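Local coordinates for putative secreted endoglycosylceramidase (Rhodococcus hoagii, PDB 6JYZ), which probably hydrolyses the glycosidic bond between the sugar and the ceramide of galactose-linked glycosphingolipids, as an endogalactosylceramidase of glycoside hydrolase family 5, at residues 39-44 with 414-419; 346-351 with 419-424; 407-412 with 433-438; 439-444 with 459-464. All coordinates share one frame; numbering follows the deposited sequence.

Overall arrangement
From the N terminus, strand 38-47 of the family 5 barrel comes first. In contact 1 it meets residues 414-419, which closes a loop of about 370 residues. Contact 2 starts within that loop, on barrel helix 336-353, and reaches the hairpin at 419-424, so it crosses contact 1 and shares V419 with it. Contact 3 pairs strand 409-414 with strand 431-437, closes a short loop of strands, and crosses both. Contact 4 follows in series and ties the 439-444 loop to strand 460-467. Contacts 1 and 2 join the barrel to the C-terminal beta sandwich. Contact 3 lies within the sandwich beside them, and contact 4 lies further out.

Contact 1 (39-44 with 414-419); sequences TVLLRG and PGLTEV. With EDO (1,2-ethanediol), chain F.
T39 and L416 meet where the barrel of this family 5 enzyme touches its C-terminal beta sandwich. T39 lies on barrel strand 38-47, and L416 opens sandwich strand 416-420. Their side chains cross at about a right angle. CB of T39 is 3.8 Å from CB of L416, and the T39 methyl CG2 is 3.9 Å from L416 CD2. L416 turns its CG anti to the backbone N (chi1 -175°), which brings CD2 to the threonine methyl.

L41 continues the apolar seam on the same strand. Its CD1 lies 4.3 Å from CG2 of V419 and a little further from CD2 of L416. The same CD1 also lies above one face of the R43 guanidinium, toward its rim. Backbone bonds from T39 to A413 and from L41 to R411 hold this part of strand 38-47 against strand 409-414.

The polar side of T39 works through water. Its OG1 stands beside the backbone N (chi1 -58°) and faces two waters while CG2 faces the leucine. No direct hydrogen bond joins the two segments. One water bonds to T39 OG1 and accepts from G415 N at 2.8 Å. The second bonds to the same hydroxyl at 2.7 Å and donates to the backbone O of L416 at 2.8 Å.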
loop_
_atom_site.group_PDB
_atom_site.type_symbol
_atom_site.label_atom_id
_atom_site.label_comp_id
_atom_site.label_asym_id
_atom_site.label_seq_id
_atom_site.Cartn_x
_atom_site.Cartn_y
_atom_site.Cartn_z
ATOM N N THR A 39 -0.799 1.039 -20.748
ATOM C CA THR A 39 -0.730 0.194 -19.568
ATOM C C THR A 39 0.245 0.806 -18.581
ATOM O O THR A 39 1.392 1.146 -18.939
ATOM C CB THR A 39 -0.232 -1.186 -19.977
ATOM O OG1 THR A 39 -1.129 -1.705 -20.953
ATOM C CG2 THR A 39 -0.167 -2.111 -18.794
ATOM N N VAL A 40 -0.168 0.954 -17.314
ATOM C CA VAL A 40 0.631 1.619 -16.314
ATOM C C VAL A 40 1.084 0.633 -15.260
ATOM O O VAL A 40 0.220 -0.011 -14.641
ATOM C CB VAL A 40 -0.142 2.829 -15.741
ATOM C CG1 VAL A 40 0.653 3.447 -14.589
ATOM C CG2 VAL A 40 -0.377 3.871 -16.843
ATOM N N LEU A 41 2.366 0.602 -14.926
ATOM C CA LEU A 41 2.855 -0.153 -13.797
ATOM C C LEU A 41 3.155 0.840 -12.698
ATOM O O LEU A 41 4.024 1.719 -12.833
ATOM C CB LEU A 41 4.134 -0.939 -14.191
ATOM C CG LEU A 41 3.957 -2.054 -15.235
ATOM C CD1 LEU A 41 5.291 -2.718 -15.488
ATOM C CD2 LEU A 41 2.916 -3.098 -14.766
ATOM N N LEU A 42 2.468 0.645 -11.577
ATOM C CA LEU A 42 2.577 1.511 -10.409
ATOM C C LEU A 42 3.446 0.799 -9.399
ATOM O O LEU A 42 2.931 -0.116 -8.685
ATOM C CB LEU A 42 1.195 1.832 -9.832
ATOM C CG LEU A 42 0.282 2.668 -10.734
ATOM C CD1 LEU A 42 -1.101 2.714 -10.092
ATOM C CD2 LEU A 42 0.882 4.071 -10.923
ATOM N N ARG A 43 4.734 1.148 -9.301
ATOM C CA ARG A 43 5.659 0.497 -8.377
ATOM C C ARG A 43 6.251 1.528 -7.467
ATOM O O ARG A 43 6.751 2.586 -7.924
ATOM C CB ARG A 43 6.730 -0.202 -9.213
ATOM C CG ARG A 43 6.007 -1.395 -9.877
ATOM C CD ARG A 43 7.012 -2.296 -10.533
ATOM N NE ARG A 43 6.324 -3.410 -11.188
ATOM C CZ ARG A 43 7.043 -4.208 -11.931
ATOM N NH1 ARG A 43 8.358 -4.011 -12.039
ATOM N NH2 ARG A 43 6.435 -5.156 -12.611
ATOM N N GLY A 44 6.267 1.247 -6.171
ATOM C CA GLY A 44 6.772 2.253 -5.237
ATOM C C GLY A 44 6.765 1.713 -3.821
ATOM O O GLY A 44 7.016 0.517 -3.606
ATOM N N PRO A 414 2.001 1.539 -24.359
ATOM C CA PRO A 414 0.749 1.194 -25.021
ATOM C C PRO A 414 0.708 -0.275 -25.411
ATOM O O PRO A 414 1.651 -0.814 -26.011
ATOM C CB PRO A 414 0.735 2.076 -26.297
ATOM C CG PRO A 414 2.135 2.239 -26.579
ATOM C CD PRO A 414 2.898 2.333 -25.238
ATOM N N GLY A 415 -0.348 -0.997 -25.084
ATOM C CA GLY A 415 -0.463 -2.395 -25.480
ATOM C C GLY A 415 0.683 -3.212 -24.933
ATOM O O GLY A 415 1.110 -4.142 -25.609
ATOM N N LEU A 416 1.161 -2.998 -23.694
ATOM C CA LEU A 416 2.219 -3.804 -23.125
ATOM C C LEU A 416 1.832 -5.272 -23.135
ATOM O O LEU A 416 0.716 -5.613 -22.717
ATOM C CB LEU A 416 2.414 -3.331 -21.684
ATOM C CG LEU A 416 3.548 -3.957 -20.928
ATOM C CD1 LEU A 416 4.933 -3.579 -21.489
ATOM C CD2 LEU A 416 3.445 -3.532 -19.460
ATOM N N THR A 417 2.747 -6.141 -23.564
ATOM C CA THR A 417 2.490 -7.585 -23.558
ATOM C C THR A 417 3.451 -8.347 -22.685
ATOM O O THR A 417 3.039 -9.430 -22.205
ATOM C CB THR A 417 2.422 -8.182 -24.968
ATOM O OG1 THR A 417 3.683 -7.911 -25.565
ATOM C CG2 THR A 417 1.275 -7.633 -25.805
ATOM N N GLU A 418 4.688 -7.925 -22.496
ATOM C CA GLU A 418 5.625 -8.715 -21.739
ATOM C C GLU A 418 6.601 -7.776 -21.070
ATOM O O GLU A 418 7.056 -6.789 -21.669
ATOM C CB GLU A 418 6.424 -9.611 -22.692
ATOM C CG GLU A 418 5.669 -10.776 -23.253
ATOM C CD GLU A 418 6.498 -11.746 -24.098
ATOM O OE1 GLU A 418 7.733 -11.823 -23.889
ATOM O OE2 GLU A 418 5.886 -12.426 -24.961
ATOM N N VAL A 419 6.976 -8.097 -19.853
ATOM C CA VAL A 419 7.959 -7.412 -19.083
ATOM C C VAL A 419 8.909 -8.433 -18.495
ATOM O O VAL A 419 8.434 -9.389 -17.839
ATOM C CB VAL A 419 7.319 -6.597 -17.920
ATOM C CG1 VAL A 419 8.368 -5.841 -17.161
ATOM C CG2 VAL A 419 6.268 -5.657 -18.469
HETATM C C1 EDO F . 10.309 -9.434 -22.900
HETATM O O1 EDO F . 9.498 -9.831 -24.002
HETATM C C2 EDO F . 11.525 -8.842 -23.451
HETATM O O2 EDO F . 12.104 -9.523 -24.553
HETATM O O HOH W 1 -2.347 -0.533 -23.109
HETATM O O HOH W 2 -1.217 -4.395 -21.174
#

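Contact 2 (346-351 with 419-424); sequences FVDAMN and VATEGF
N351 and V419 make the main van der Waals contact, and their side chains cross at about a right angle. The valine methyl CG1 lies against the flat amide of N351, 3.4 Å from OD1 and 3.6 Å from CG. N351 CB also approaches the backbone O of V419. A trans first torsion in V419 (chi1 -178°) places this methyl at the amide. The amide OD1 accepts a hydrogen bond from R43 NH2 on the barrel strand.

Helix 336-353 is one of the outer helices of the family 5 (beta/alpha)8 barrel and lies between parallel strands 326-330 and 356-359. It faces the tip of a beta hairpin of the C-terminal sandwich. A type I turn from A420 to G423 forms that tip, and A420 and G423 bond to each other in both directions.

Water makes the polar links, as no direct hydrogen bond crosses. One water accepts from N351 ND2 and bonds to T421 OG1, each at 2.8 Å. Another donates to D348 OD1 at 2.7 Å and bonds to the same threonine hydroxyl. That hydroxyl is thus gripped by two waters, one from each helix side chain. A third water accepts from V419 N and probably donates to the backbone O of N351.

The charged partner of D348 comes from a third segment. D348 OD1 forms a salt bridge with R407 NH2, and the R407 side chain also touches V347, N351 and T421.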
loop_
_atom_site.group_PDB
_atom_site.type_symbol
_atom_site.label_atom_id
_atom_site.label_comp_id
_atom_site.label_asym_id
_atom_site.label_seq_id
_atom_site.Cartn_x
_atom_site.Cartn_y
_atom_site.Cartn_z
ATOM N N PHE A 346 10.556 -11.864 -6.098
ATOM C CA PHE A 346 9.305 -11.109 -6.085
ATOM C C PHE A 346 9.175 -10.140 -7.270
ATOM O O PHE A 346 8.172 -10.107 -7.921
ATOM C CB PHE A 346 9.207 -10.434 -4.723
ATOM C CG PHE A 346 7.820 -9.885 -4.483
ATOM C CD1 PHE A 346 7.382 -8.680 -5.044
ATOM C CD2 PHE A 346 6.920 -10.600 -3.684
ATOM C CE1 PHE A 346 6.103 -8.197 -4.838
ATOM C CE2 PHE A 346 5.634 -10.097 -3.465
ATOM C CZ PHE A 346 5.228 -8.920 -4.055
ATOM N N VAL A 347 10.258 -9.351 -7.454
ATOM C CA VAL A 347 10.220 -8.427 -8.602
ATOM C C VAL A 347 10.084 -9.175 -9.939
ATOM O O VAL A 347 9.322 -8.756 -10.819
ATOM C CB VAL A 347 11.437 -7.492 -8.543
ATOM C CG1 VAL A 347 11.446 -6.586 -9.801
ATOM C CG2 VAL A 347 11.422 -6.670 -7.271
ATOM N N ASP A 348 10.795 -10.316 -10.039
ATOM C CA ASP A 348 10.635 -11.106 -11.248
ATOM C C ASP A 348 9.202 -11.500 -11.479
ATOM O O ASP A 348 8.717 -11.462 -12.601
ATOM C CB ASP A 348 11.459 -12.403 -11.195
ATOM C CG ASP A 348 12.983 -12.260 -11.231
ATOM O OD1 ASP A 348 13.519 -11.145 -11.392
ATOM O OD2 ASP A 348 13.653 -13.336 -10.962
ATOM N N ALA A 349 8.496 -11.888 -10.387
ATOM C CA ALA A 349 7.111 -12.304 -10.548
ATOM C C ALA A 349 6.181 -11.098 -10.848
ATOM O O ALA A 349 5.232 -11.234 -11.601
ATOM C CB ALA A 349 6.689 -13.011 -9.260
ATOM N N MET A 350 6.505 -9.901 -10.273
ATOM C CA MET A 350 5.747 -8.715 -10.691
ATOM C C MET A 350 5.838 -8.483 -12.198
ATOM O O MET A 350 4.901 -8.015 -12.807
ATOM C CB MET A 350 6.197 -7.451 -9.949
ATOM C CG MET A 350 5.999 -7.573 -8.404
ATOM S SD MET A 350 6.742 -6.017 -7.594
ATOM C CE MET A 350 5.341 -5.502 -7.793
ATOM N N ASN A 351 7.048 -8.747 -12.730
ATOM C CA ASN A 351 7.204 -8.577 -14.177
ATOM C C ASN A 351 6.500 -9.666 -14.976
ATOM O O ASN A 351 5.753 -9.327 -15.901
ATOM C CB ASN A 351 8.697 -8.584 -14.498
ATOM C CG ASN A 351 9.432 -7.372 -14.043
ATOM O OD1 ASN A 351 8.810 -6.314 -13.847
ATOM N ND2 ASN A 351 10.767 -7.476 -13.945
ATOM N N VAL A 419 6.976 -8.097 -19.853
ATOM C CA VAL A 419 7.959 -7.412 -19.083
ATOM C C VAL A 419 8.909 -8.433 -18.495
ATOM O O VAL A 419 8.434 -9.389 -17.839
ATOM C CB VAL A 419 7.319 -6.597 -17.920
ATOM C CG1 VAL A 419 8.368 -5.841 -17.161
ATOM C CG2 VAL A 419 6.268 -5.657 -18.469
ATOM N N ALA A 420 10.195 -8.265 -18.696
ATOM C CA ALA A 420 11.215 -9.192 -18.226
ATOM C C ALA A 420 12.408 -8.410 -17.756
ATOM O O ALA A 420 12.500 -7.163 -17.871
ATOM C CB ALA A 420 11.565 -10.192 -19.316
ATOM N N THR A 421 13.394 -9.093 -17.141
ATOM C CA THR A 421 14.562 -8.434 -16.628
ATOM C C THR A 421 15.322 -7.675 -17.748
ATOM O O THR A 421 15.743 -6.545 -17.505
ATOM C CB THR A 421 15.502 -9.420 -15.939
ATOM O OG1 THR A 421 14.737 -9.922 -14.827
ATOM C CG2 THR A 421 16.703 -8.728 -15.380
ATOM N N GLU A 422 15.350 -8.258 -18.921
ATOM C CA GLU A 422 16.058 -7.655 -20.067
ATOM C C GLU A 422 15.238 -6.624 -20.800
ATOM O O GLU A 422 15.764 -6.063 -21.769
ATOM C CB GLU A 422 16.430 -8.751 -21.057
ATOM C CG GLU A 422 15.256 -9.625 -21.495
ATOM C CD GLU A 422 14.756 -10.866 -20.680
ATOM O OE1 GLU A 422 15.023 -11.081 -19.333
ATOM O OE2 GLU A 422 14.066 -11.701 -21.390
ATOM N N GLY A 423 13.986 -6.399 -20.491
ATOM C CA GLY A 423 13.252 -5.293 -21.079
ATOM C C GLY A 423 11.818 -5.679 -21.337
ATOM O O GLY A 423 11.230 -6.542 -20.659
ATOM N N PHE A 424 11.143 -5.009 -22.261
ATOM C CA PHE A 424 9.694 -5.104 -22.392
ATOM C C PHE A 424 9.247 -4.977 -23.820
ATOM O O PHE A 424 10.064 -4.510 -24.670
ATOM C CB PHE A 424 8.931 -4.074 -21.507
ATOM C CG PHE A 424 9.336 -2.625 -21.803
ATOM C CD1 PHE A 424 10.427 -2.021 -21.228
ATOM C CD2 PHE A 424 8.543 -1.917 -22.688
ATOM C CE1 PHE A 424 10.749 -0.699 -21.535
ATOM C CE2 PHE A 424 8.870 -0.584 -22.988
ATOM C CZ PHE A 424 9.954 0.010 -22.441
HETATM O O HOH W 3 15.977 -11.004 -12.564
HETATM O O HOH W 4 5.318 -10.164 -18.643
HETATM O O HOH W 5 11.953 -10.008 -14.410
#

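Contact 3 (407-412 with 433-438); sequences RAYPRA and EAWYPG. With IPA (isopropyl alcohol), chain C.
Y409 and W435 face each other across an antiparallel pair of sandwich strands, 409-414 and 431-437. They form a hydrogen-bonded pair: W435 N donates to Y409 O at 2.9 Å, nearly straight (177°), and Y409 N donates back to W435 O. Their rings meet rim to rim with planes at 54°, and Y409 CE1 is 4.0 Å from W435 CD1. The carbonyl O of R407 lies at the indole edge, 3.7 Å from W435 CD1, while W435 NE1 is hydrogen-bonded to A406 O.

On the other face of the strands, the A434 methyl sits against CA of P410. At the end of the pair, the A408 methyl fills the corner between Y436 and P437, 3.6 Å from CD2 of the tyrosine.

A classic beta bulge follows, where R411 and A412 both face E433. A412 N donates to E433 O at 3.1 Å, E433 N donates back to A412 O at 2.9 Å, and R411 N adds a weak bond to E433 O.

Beside the bulge, the R411 chain bends at chi3 (56°), and NE lies 4.6 Å from E433 OE1, too far for a salt bridge. An isopropanol, probably from the crystallisation liquor, bridges them: its O2 accepts from R411 NE at 2.8 Å and from NH2, and donates to E433 OE1. E433 forms salt bridges to R38 and R462. With several arginines around it, the carboxylate is probably kept ionised.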
loop_
_atom_site.group_PDB
_atom_site.type_symbol
_atom_site.label_atom_id
_atom_site.label_comp_id
_atom_site.label_asym_id
_atom_site.label_seq_id
_atom_site.Cartn_x
_atom_site.Cartn_y
_atom_site.Cartn_z
ATOM N N ARG A 407 14.984 -1.612 -9.840
ATOM C CA ARG A 407 15.152 -2.234 -11.152
ATOM C C ARG A 407 14.351 -1.544 -12.229
ATOM O O ARG A 407 13.236 -1.036 -12.042
ATOM C CB ARG A 407 14.816 -3.721 -11.103
ATOM C CG ARG A 407 15.972 -4.526 -10.488
ATOM C CD ARG A 407 15.592 -5.936 -10.053
ATOM N NE ARG A 407 14.975 -6.682 -11.123
ATOM C CZ ARG A 407 14.459 -7.936 -11.014
ATOM N NH1 ARG A 407 14.613 -8.601 -9.869
ATOM N NH2 ARG A 407 13.751 -8.426 -12.015
ATOM N N ALA A 408 14.898 -1.549 -13.456
ATOM C CA ALA A 408 14.287 -0.936 -14.616
ATOM C C ALA A 408 12.880 -1.481 -14.853
ATOM O O ALA A 408 12.623 -2.718 -14.697
ATOM C CB ALA A 408 15.172 -1.246 -15.858
ATOM N N TYR A 409 11.964 -0.635 -15.313
ATOM C CA TYR A 409 10.633 -1.081 -15.706
ATOM C C TYR A 409 9.973 -0.046 -16.591
ATOM O O TYR A 409 10.287 1.147 -16.476
ATOM C CB TYR A 409 9.713 -1.382 -14.472
ATOM C CG TYR A 409 9.259 -0.161 -13.676
ATOM C CD1 TYR A 409 10.161 0.544 -12.910
ATOM C CD2 TYR A 409 7.955 0.262 -13.754
ATOM C CE1 TYR A 409 9.776 1.692 -12.202
ATOM C CE2 TYR A 409 7.545 1.392 -13.033
ATOM C CZ TYR A 409 8.461 2.105 -12.293
ATOM O OH TYR A 409 8.024 3.216 -11.578
ATOM N N PRO A 410 8.991 -0.432 -17.380
ATOM C CA PRO A 410 8.174 0.528 -18.136
ATOM C C PRO A 410 7.101 1.109 -17.210
ATOM O O PRO A 410 6.242 0.361 -16.677
ATOM C CB PRO A 410 7.553 -0.303 -19.271
ATOM C CG PRO A 410 7.471 -1.724 -18.658
ATOM C CD PRO A 410 8.663 -1.856 -17.744
ATOM N N ARG A 411 7.121 2.404 -17.006
ATOM C CA ARG A 411 6.072 3.103 -16.263
ATOM C C ARG A 411 4.757 3.093 -17.009
ATOM O O ARG A 411 3.664 2.847 -16.434
ATOM C CB ARG A 411 6.492 4.551 -15.972
ATOM C CG ARG A 411 7.740 4.682 -15.109
ATOM C CD ARG A 411 8.275 6.137 -15.240
ATOM N NE ARG A 411 7.295 7.174 -14.900
ATOM C CZ ARG A 411 7.256 7.887 -13.767
ATOM N NH1 ARG A 411 8.143 7.741 -12.827
ATOM N NH2 ARG A 411 6.248 8.720 -13.660
ATOM N N ALA A 412 4.797 3.355 -18.303
ATOM C CA ALA A 412 3.625 3.448 -19.142
ATOM C C ALA A 412 3.981 2.977 -20.539
ATOM O O ALA A 412 5.034 3.416 -21.074
ATOM C CB ALA A 412 3.071 4.873 -19.176
ATOM N N GLU A 433 7.069 5.342 -21.669
ATOM C CA GLU A 433 7.874 5.964 -20.656
ATOM C C GLU A 433 8.480 4.909 -19.770
ATOM O O GLU A 433 7.715 4.063 -19.231
ATOM C CB GLU A 433 7.041 6.886 -19.792
ATOM C CG GLU A 433 6.502 8.052 -20.602
ATOM C CD GLU A 433 5.656 9.040 -19.795
ATOM O OE1 GLU A 433 6.063 9.420 -18.666
ATOM O OE2 GLU A 433 4.669 9.521 -20.355
ATOM N N ALA A 434 9.781 4.854 -19.610
ATOM C CA ALA A 434 10.420 3.793 -18.842
ATOM C C ALA A 434 11.497 4.349 -17.937
ATOM O O ALA A 434 12.100 5.422 -18.234
ATOM C CB ALA A 434 10.923 2.693 -19.728
ATOM N N TRP A 435 11.814 3.624 -16.867
ATOM C CA TRP A 435 12.872 3.947 -15.917
ATOM C C TRP A 435 14.013 2.950 -16.016
ATOM O O TRP A 435 13.787 1.751 -16.132
ATOM C CB TRP A 435 12.255 3.818 -14.498
ATOM C CG TRP A 435 13.257 3.697 -13.396
ATOM C CD1 TRP A 435 13.620 2.556 -12.715
ATOM C CD2 TRP A 435 14.122 4.725 -12.827
ATOM N NE1 TRP A 435 14.600 2.795 -11.783
ATOM C CE2 TRP A 435 14.941 4.125 -11.850
ATOM C CE3 TRP A 435 14.202 6.119 -13.050
ATOM C CZ2 TRP A 435 15.812 4.897 -11.056
ATOM C CZ3 TRP A 435 15.078 6.862 -12.251
ATOM C CH2 TRP A 435 15.862 6.249 -11.275
ATOM N N TYR A 436 15.241 3.475 -15.843
ATOM C CA TYR A 436 16.425 2.640 -15.716
ATOM C C TYR A 436 17.286 3.192 -14.587
ATOM O O TYR A 436 17.547 4.398 -14.589
ATOM C CB TYR A 436 17.287 2.627 -17.004
ATOM C CG TYR A 436 16.555 2.094 -18.202
ATOM C CD1 TYR A 436 15.714 2.909 -18.944
ATOM C CD2 TYR A 436 16.660 0.761 -18.513
ATOM C CE1 TYR A 436 14.920 2.401 -19.945
ATOM C CE2 TYR A 436 15.892 0.234 -19.556
ATOM C CZ TYR A 436 15.028 1.050 -20.248
ATOM O OH TYR A 436 14.214 0.533 -21.224
ATOM N N PRO A 437 17.755 2.403 -13.623
ATOM C CA PRO A 437 18.571 2.940 -12.530
ATOM C C PRO A 437 20.035 3.067 -12.932
ATOM O O PRO A 437 20.520 2.327 -13.796
ATOM C CB PRO A 437 18.464 1.834 -11.438
ATOM C CG PRO A 437 18.281 0.541 -12.246
ATOM C CD PRO A 437 17.444 0.975 -13.447
ATOM N N GLY A 438 20.712 3.921 -12.177
ATOM C CA GLY A 438 22.179 3.909 -12.147
ATOM C C GLY A 438 22.775 5.003 -13.005
ATOM O O GLY A 438 22.163 5.577 -13.906
HETATM C C1 IPA C . 3.177 6.562 -15.545
HETATM C C2 IPA C . 3.605 7.739 -16.427
HETATM C C3 IPA C . 3.070 9.063 -15.989
HETATM O O2 IPA C . 5.029 7.888 -16.382
#

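Contact 4 (439-444 with 459-464); sequences AERPQL and GGWRLI
W461 meets R441 and P442 in an aromatic CH-pi contact near the outer end of the C-terminal sandwich. The indole belongs to strand 460-467. The residues laid over it come from the loop that follows strand 431-437 and leads into strand 444-447.

Two residues share one face of the indole. P442 CD lies over the five-membered ring, 3.5 Å from its centroid and only 8° off the ring normal. R441 CG lies over the six-membered ring, 4.2 Å from the centroid. The R441 CA also rests above this face, towards the rim. Swung to the far side from its own N (chi1 -164°), the R441 side chain lays CB and CG on the six-membered ring, and the extended chain then runs on past its rim. The guanidinium plane is turned 73° from the indole plane.

The indole edge is polar. A439 O lies near the ring plane, 3.5 Å from W461 NE1, and is itself bonded to R456 NH1. NE1 makes a weak hydrogen bond to the backbone O of G438, just before the loop. The tryptophan is therefore held at its rim as well as its face.

Further along, CD1 of L444 touches CD2 of L463 at 4.4 Å. Both leucines also pack on V473. Strands 460-467 and 431-437 are neighbours in one sheet, and the backbone of W461 bonds to Y436. Strand 444-447 belongs to the facing sheet with 471-475. Apolar residues meeting between two such sheets, with a loop crossing from one to the other, are typical of a beta sandwich.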
loop_
_atom_site.group_PDB
_atom_site.type_symbol
_atom_site.label_atom_id
_atom_site.label_comp_id
_atom_site.label_asym_id
_atom_site.label_seq_id
_atom_site.Cartn_x
_atom_site.Cartn_y
_atom_site.Cartn_z
ATOM N N ALA A 439 24.063 5.253 -12.691
ATOM C CA ALA A 439 24.757 6.331 -13.373
ATOM C C ALA A 439 25.145 5.973 -14.807
ATOM O O ALA A 439 25.138 6.880 -15.636
ATOM C CB ALA A 439 25.986 6.702 -12.551
ATOM N N GLU A 440 25.395 4.691 -15.121
ATOM C CA GLU A 440 25.834 4.288 -16.453
ATOM C C GLU A 440 24.645 4.377 -17.403
ATOM O O GLU A 440 23.538 3.948 -17.058
ATOM C CB GLU A 440 26.272 2.820 -16.392
ATOM C CG GLU A 440 27.068 2.474 -15.129
ATOM C CD GLU A 440 26.366 2.331 -13.762
ATOM O OE1 GLU A 440 25.137 1.975 -13.695
ATOM O OE2 GLU A 440 27.058 2.556 -12.729
ATOM N N ARG A 441 24.866 4.854 -18.633
ATOM C CA ARG A 441 23.811 4.966 -19.618
ATOM C C ARG A 441 23.282 3.590 -19.990
ATOM O O ARG A 441 23.997 2.655 -20.374
ATOM C CB ARG A 441 24.339 5.597 -20.919
ATOM C CG ARG A 441 23.263 6.113 -21.852
ATOM C CD ARG A 441 23.848 7.007 -22.962
ATOM N NE ARG A 441 22.916 7.086 -24.092
ATOM C CZ ARG A 441 22.640 6.072 -24.932
ATOM N NH1 ARG A 441 23.212 4.870 -24.777
ATOM N NH2 ARG A 441 21.762 6.274 -25.902
ATOM N N PRO A 442 21.932 3.433 -20.008
ATOM C CA PRO A 442 21.331 2.201 -20.465
ATOM C C PRO A 442 21.785 2.000 -21.910
ATOM O O PRO A 442 21.854 2.951 -22.708
ATOM C CB PRO A 442 19.806 2.497 -20.428
ATOM C CG PRO A 442 19.695 3.593 -19.467
ATOM C CD PRO A 442 20.933 4.458 -19.630
ATOM N N GLN A 443 22.043 0.759 -22.228
ATOM C CA GLN A 443 22.460 0.343 -23.560
ATOM C C GLN A 443 21.325 -0.495 -24.089
ATOM O O GLN A 443 21.150 -1.621 -23.695
ATOM C CB GLN A 443 23.811 -0.363 -23.475
ATOM C CG GLN A 443 24.925 0.559 -23.060
ATOM C CD GLN A 443 25.240 1.639 -24.056
ATOM O OE1 GLN A 443 24.735 1.581 -25.167
ATOM N NE2 GLN A 443 26.008 2.619 -23.657
ATOM N N LEU A 444 20.496 0.091 -24.986
ATOM C CA LEU A 444 19.221 -0.509 -25.355
ATOM C C LEU A 444 19.107 -0.812 -26.845
ATOM O O LEU A 444 19.790 -0.094 -27.635
ATOM C CB LEU A 444 18.084 0.468 -24.998
ATOM C CG LEU A 444 18.112 0.891 -23.524
ATOM C CD1 LEU A 444 16.998 1.924 -23.287
ATOM C CD2 LEU A 444 17.930 -0.346 -22.629
ATOM N N GLY A 459 19.367 9.677 -9.961
ATOM C CA GLY A 459 19.430 8.261 -9.657
ATOM C C GLY A 459 19.335 7.279 -10.883
ATOM O O GLY A 459 19.416 6.080 -10.704
ATOM N N GLY A 460 19.163 7.805 -12.056
ATOM C CA GLY A 460 18.988 6.912 -13.190
ATOM C C GLY A 460 18.690 7.697 -14.418
ATOM O O GLY A 460 19.244 8.774 -14.643
ATOM N N TRP A 461 17.786 7.134 -15.233
ATOM C CA TRP A 461 17.490 7.576 -16.559
ATOM C C TRP A 461 16.022 7.382 -16.846
ATOM O O TRP A 461 15.434 6.380 -16.414
ATOM C CB TRP A 461 18.261 6.788 -17.614
ATOM C CG TRP A 461 19.732 6.868 -17.400
ATOM C CD1 TRP A 461 20.480 6.179 -16.494
ATOM C CD2 TRP A 461 20.606 7.720 -18.149
ATOM N NE1 TRP A 461 21.783 6.594 -16.591
ATOM C CE2 TRP A 461 21.897 7.472 -17.623
ATOM C CE3 TRP A 461 20.438 8.617 -19.210
ATOM C CZ2 TRP A 461 23.014 8.175 -18.099
ATOM C CZ3 TRP A 461 21.548 9.267 -19.725
ATOM C CH2 TRP A 461 22.809 9.026 -19.165
ATOM N N ARG A 462 15.434 8.319 -17.582
ATOM C CA ARG A 462 14.065 8.163 -18.091
ATOM C C ARG A 462 14.117 8.049 -19.580
ATOM O O ARG A 462 14.789 8.870 -20.276
ATOM C CB ARG A 462 13.210 9.346 -17.663
ATOM C CG ARG A 462 12.854 9.288 -16.188
ATOM C CD ARG A 462 11.707 8.246 -15.929
ATOM N NE ARG A 462 10.478 8.647 -16.596
ATOM C CZ ARG A 462 9.578 9.457 -16.109
ATOM N NH1 ARG A 462 9.780 9.969 -14.919
ATOM N NH2 ARG A 462 8.519 9.728 -16.856
ATOM N N LEU A 463 13.428 7.086 -20.177
ATOM C CA LEU A 463 13.288 6.876 -21.577
ATOM C C LEU A 463 11.911 7.323 -22.014
ATOM O O LEU A 463 10.892 6.986 -21.360
ATOM C CB LEU A 463 13.531 5.398 -21.886
ATOM C CG LEU A 463 13.096 4.992 -23.278
ATOM C CD1 LEU A 463 14.094 5.378 -24.345
ATOM C CD2 LEU A 463 12.917 3.464 -23.330
ATOM N N ILE A 464 11.843 8.001 -23.141
ATOM C CA ILE A 464 10.611 8.244 -23.855
ATOM C C ILE A 464 10.774 7.858 -25.285
ATOM O O ILE A 464 11.877 7.855 -25.842
ATOM C CB ILE A 464 10.161 9.710 -23.712
ATOM C CG1 ILE A 464 10.024 10.168 -22.262
ATOM C CG2 ILE A 464 8.899 10.004 -24.493
ATOM C CD1 ILE A 464 8.768 9.775 -21.581
#